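Local coordinates for protein ATP-dependent DNA helicase (Mycobacterium smegmatis, PDB 5V9X) that unwinds RNA:DNA duplexes as an ATP-dependent helicase, tracking 3'-to-5' along a single DNA strand, at residues L713-L721 / L754-I765. Sequence-based numbering, arbitrary orientation.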
loop_
_atom_site.group_PDB
_atom_site.type_symbol
_atom_site.label_atom_id
_atom_site.label_comp_id
_atom_site.label_asym_id
_atom_site.label_seq_id
_atom_site.Cartn_x
_atom_site.Cartn_y
_atom_site.Cartn_z
ATOM N N LEU A 713 7.686 -15.179 -15.102
ATOM C CA LEU A 713 8.671 -16.200 -15.442
ATOM C C LEU A 713 8.113 -17.600 -15.228
ATOM O O LEU A 713 8.431 -18.514 -15.999
ATOM C CB LEU A 713 9.949 -15.998 -14.626
ATOM C CG LEU A 713 11.086 -16.985 -14.912
ATOM C CD1 LEU A 713 11.395 -17.032 -16.399
ATOM C CD2 LEU A 713 12.329 -16.623 -14.117
ATOM N N ALA A 714 7.275 -17.786 -14.204
ATOM C CA ALA A 714 6.633 -19.080 -14.005
ATOM C C ALA A 714 5.668 -19.406 -15.137
ATOM O O ALA A 714 5.530 -20.576 -15.512
ATOM C CB ALA A 714 5.910 -19.107 -12.658
ATOM N N LEU A 715 4.990 -18.394 -15.687
ATOM C CA LEU A 715 4.145 -18.616 -16.856
ATOM C C LEU A 715 4.951 -19.177 -18.018
ATOM O O LEU A 715 4.512 -20.115 -18.693
ATOM C CB LEU A 715 3.467 -17.309 -17.274
ATOM C CG LEU A 715 2.461 -16.667 -16.322
ATOM C CD1 LEU A 715 2.036 -15.309 -16.852
ATOM C CD2 LEU A 715 1.257 -17.571 -16.138
ATOM N N ALA A 716 6.133 -18.610 -18.267
ATOM C CA ALA A 716 6.963 -19.072 -19.374
ATOM C C ALA A 716 7.469 -20.487 -19.127
ATOM O O ALA A 716 7.433 -21.334 -20.025
ATOM C CB ALA A 716 8.130 -18.109 -19.586
ATOM N N VAL A 717 7.948 -20.757 -17.909
ATOM C CA VAL A 717 8.397 -22.102 -17.560
ATOM C C VAL A 717 7.249 -23.096 -17.686
ATOM O O VAL A 717 7.430 -24.220 -18.173
ATOM C CB VAL A 717 8.997 -22.110 -16.141
ATOM C CG1 VAL A 717 9.332 -23.526 -15.707
ATOM C CG2 VAL A 717 10.235 -21.225 -16.082
ATOM N N GLY A 718 6.051 -22.699 -17.252
ATOM C CA GLY A 718 4.905 -23.587 -17.355
ATOM C C GLY A 718 4.596 -23.969 -18.788
ATOM O O GLY A 718 4.372 -25.142 -19.097
ATOM N N ARG A 719 4.583 -22.978 -19.685
ATOM C CA ARG A 719 4.345 -23.248 -21.101
ATOM C C ARG A 719 5.334 -24.272 -21.637
ATOM O O ARG A 719 4.949 -25.243 -22.297
ATOM C CB ARG A 719 4.434 -21.950 -21.905
ATOM C CG ARG A 719 4.159 -22.120 -23.391
ATOM C CD ARG A 719 4.556 -20.882 -24.173
ATOM N NE ARG A 719 3.969 -20.873 -25.510
ATOM C CZ ARG A 719 2.935 -20.117 -25.865
ATOM N NH1 ARG A 719 2.375 -19.301 -24.982
ATOM N NH2 ARG A 719 2.464 -20.172 -27.103
ATOM N N ARG A 720 6.622 -24.073 -21.352
ATOM C CA ARG A 720 7.640 -25.013 -21.809
ATOM C C ARG A 720 7.480 -26.376 -21.153
ATOM O O ARG A 720 7.650 -27.411 -21.808
ATOM C CB ARG A 720 9.029 -24.460 -21.512
ATOM C CG ARG A 720 9.780 -23.977 -22.720
ATOM C CD ARG A 720 11.232 -23.831 -22.357
ATOM N NE ARG A 720 11.895 -22.811 -23.152
ATOM C CZ ARG A 720 12.966 -22.146 -22.741
ATOM N NH1 ARG A 720 13.523 -21.229 -23.519
ATOM N NH2 ARG A 720 13.473 -22.394 -21.541
ATOM N N LEU A 721 7.168 -26.394 -19.855
ATOM C CA LEU A 721 7.094 -27.650 -19.118
ATOM C C LEU A 721 6.062 -28.590 -19.732
ATOM O O LEU A 721 6.328 -29.781 -19.930
ATOM C CB LEU A 721 6.771 -27.366 -17.651
ATOM C CG LEU A 721 7.546 -28.144 -16.588
ATOM C CD1 LEU A 721 9.024 -28.210 -16.933
ATOM C CD2 LEU A 721 7.349 -27.487 -15.234
ATOM N N LEU A 754 15.890 -24.529 -18.295
ATOM C CA LEU A 754 14.437 -24.433 -18.219
ATOM C C LEU A 754 13.989 -23.007 -17.921
ATOM O O LEU A 754 12.970 -22.544 -18.449
ATOM C CB LEU A 754 13.922 -25.398 -17.149
ATOM C CG LEU A 754 12.436 -25.402 -16.795
ATOM C CD1 LEU A 754 11.591 -25.728 -18.011
ATOM C CD2 LEU A 754 12.175 -26.397 -15.677
ATOM N N PHE A 755 14.740 -22.291 -17.086
ATOM C CA PHE A 755 14.365 -20.941 -16.688
ATOM C C PHE A 755 14.854 -19.868 -17.651
ATOM O O PHE A 755 14.303 -18.761 -17.648
ATOM C CB PHE A 755 14.901 -20.641 -15.284
ATOM C CG PHE A 755 14.474 -21.640 -14.246
ATOM C CD1 PHE A 755 13.219 -21.558 -13.658
ATOM C CD2 PHE A 755 15.325 -22.662 -13.855
ATOM C CE1 PHE A 755 12.824 -22.480 -12.702
ATOM C CE2 PHE A 755 14.934 -23.586 -12.899
ATOM C CZ PHE A 755 13.682 -23.494 -12.322
ATOM N N VAL A 756 15.856 -20.166 -18.473
ATOM C CA VAL A 756 16.494 -19.155 -19.311
ATOM C C VAL A 756 15.706 -18.988 -20.603
ATOM O O VAL A 756 15.413 -19.967 -21.300
ATOM C CB VAL A 756 17.952 -19.538 -19.602
ATOM C CG1 VAL A 756 18.615 -18.486 -20.479
ATOM C CG2 VAL A 756 18.711 -19.719 -18.303
ATOM N N PHE A 757 15.367 -17.741 -20.927
ATOM C CA PHE A 757 14.668 -17.396 -22.155
ATOM C C PHE A 757 15.385 -16.242 -22.843
ATOM O O PHE A 757 16.144 -15.495 -22.220
ATOM C CB PHE A 757 13.208 -17.006 -21.886
ATOM C CG PHE A 757 12.315 -18.167 -21.550
ATOM C CD1 PHE A 757 12.359 -18.756 -20.295
ATOM C CD2 PHE A 757 11.418 -18.658 -22.483
ATOM C CE1 PHE A 757 11.534 -19.822 -19.985
ATOM C CE2 PHE A 757 10.590 -19.723 -22.179
ATOM C CZ PHE A 757 10.648 -20.305 -20.929
ATOM N N ASP A 758 15.132 -16.103 -24.143
ATOM C CA ASP A 758 15.658 -14.965 -24.885
ATOM C C ASP A 758 14.890 -13.699 -24.522
ATOM O O ASP A 758 13.699 -13.740 -24.200
ATOM C CB ASP A 758 15.579 -15.220 -26.389
ATOM C CG ASP A 758 16.696 -16.118 -26.891
ATOM O OD1 ASP A 758 17.855 -15.927 -26.464
ATOM O OD2 ASP A 758 16.417 -17.017 -27.713
ATOM N N ALA A 759 15.592 -12.562 -24.572
ATOM C CA ALA A 759 14.988 -11.299 -24.158
ATOM C C ALA A 759 13.777 -10.951 -25.014
ATOM O O ALA A 759 12.760 -10.474 -24.498
ATOM C CB ALA A 759 16.025 -10.177 -24.213
ATOM N N ASP A 760 13.862 -11.189 -26.324
ATOM C CA ASP A 760 12.740 -10.924 -27.218
ATOM C C ASP A 760 11.688 -12.024 -27.190
ATOM O O ASP A 760 10.628 -11.863 -27.805
ATOM C CB ASP A 760 13.243 -10.730 -28.651
ATOM C CG ASP A 760 14.109 -11.879 -29.127
ATOM O OD1 ASP A 760 14.837 -12.460 -28.293
ATOM O OD2 ASP A 760 14.062 -12.205 -30.332
ATOM N N GLU A 761 11.950 -13.130 -26.497
ATOM C CA GLU A 761 10.986 -14.212 -26.351
ATOM C C GLU A 761 10.006 -13.977 -25.206
ATOM O O GLU A 761 8.909 -14.547 -25.219
ATOM C CB GLU A 761 11.734 -15.531 -26.118
ATOM C CG GLU A 761 11.082 -16.775 -26.700
ATOM C CD GLU A 761 11.924 -18.022 -26.471
ATOM O OE1 GLU A 761 13.045 -17.892 -25.933
ATOM O OE2 GLU A 761 11.468 -19.129 -26.825
ATOM N N ILE A 762 10.377 -13.136 -24.239
ATOM C CA ILE A 762 9.649 -13.053 -22.974
ATOM C C ILE A 762 8.271 -12.436 -23.175
ATOM O O ILE A 762 7.245 -13.083 -22.936
ATOM C CB ILE A 762 10.465 -12.262 -21.937
ATOM C CG1 ILE A 762 11.619 -13.117 -21.411
ATOM C CG2 ILE A 762 9.574 -11.802 -20.799
ATOM C CD1 ILE A 762 11.175 -14.300 -20.586
ATOM N N GLU A 763 8.230 -11.174 -23.605
ATOM C CA GLU A 763 6.970 -10.431 -23.626
ATOM C C GLU A 763 5.869 -11.101 -24.448
ATOM O O GLU A 763 4.709 -11.075 -24.000
ATOM C CB GLU A 763 7.227 -8.999 -24.112
ATOM C CG GLU A 763 5.977 -8.143 -24.209
ATOM C CD GLU A 763 6.261 -6.666 -24.020
ATOM O OE1 GLU A 763 7.301 -6.334 -23.413
ATOM O OE2 GLU A 763 5.445 -5.837 -24.476
ATOM N N PRO A 764 6.134 -11.705 -25.613
ATOM C CA PRO A 764 5.043 -12.418 -26.300
ATOM C C PRO A 764 4.523 -13.611 -25.519
ATOM O O PRO A 764 3.304 -13.815 -25.455
ATOM C CB PRO A 764 5.685 -12.844 -27.627
ATOM C CG PRO A 764 6.820 -11.913 -27.819
ATOM C CD PRO A 764 7.346 -11.644 -26.448
ATOM N N ILE A 765 5.417 -14.404 -24.925
ATOM C CA ILE A 765 4.998 -15.578 -24.159
ATOM C C ILE A 765 4.072 -15.170 -23.020
ATOM O O ILE A 765 2.985 -15.734 -22.846
ATOM C CB ILE A 765 6.227 -16.343 -23.636
ATOM C CG1 ILE A 765 6.943 -17.068 -24.776
ATOM C CG2 ILE A 765 5.826 -17.320 -22.539
ATOM C CD1 ILE A 765 8.261 -17.688 -24.364
#
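The ring of Phe757 is sandwiched between two residues one helical turn apart on helix 707-725, the guanidinium of Arg720 over one face and the methyl of Ala716 over the other, while Phe755 O lies in plane at its edge. The guanidinium lies flat on the ring in a cation-pi stack: its plane is 8° from that of the ring, and Arg720 CZ sits 3.6 Å from the centroid of Phe757. On the other side Ala716 CB is 3.9 Å from the same centroid and over the face, a CH-pi contact. At the outer edge of the guanidinium, NH1 and NH2 of Arg720 both donate to Val756 O, at 3.2 and 3.1 Å respectively. These bonds are bent; NH1 approaches in the carbonyl plane and NH2 from above it. Stack and paired bonds together fix both the tilt and the rotation of the group. Glu761 OE1, 4.1 Å from Arg720 NH1, is too distant for a salt bridge but may favour the charge; it also accepts a bond from Asp758 N.

Apolar packing continues along the helix. With chi1 of Val717 at 174°, CG1 lies beside the carbonyl carbon and meets Leu754 CG at 3.8 Å, and CG2 lies beside the backbone N and reaches Phe755 CD1. On the side facing helix 759-769, Ile765 CG2 rests 3.8 Å from Ala716 CB, and Arg719, salt-bridged to Glu769, passes its CD beside that isoleucine.

Helix 759-769 crosses helix 707-725 at 91° (short segments) and sets Ile762 against helix 838-849. Leu713 on Leu701 and Ile738, Leu721 on Val740, and Phe755 on both strands 697-702 and 737-742 show helix 707-725 and the loop packed against the mostly antiparallel sheet of the DEAD/H-associated region.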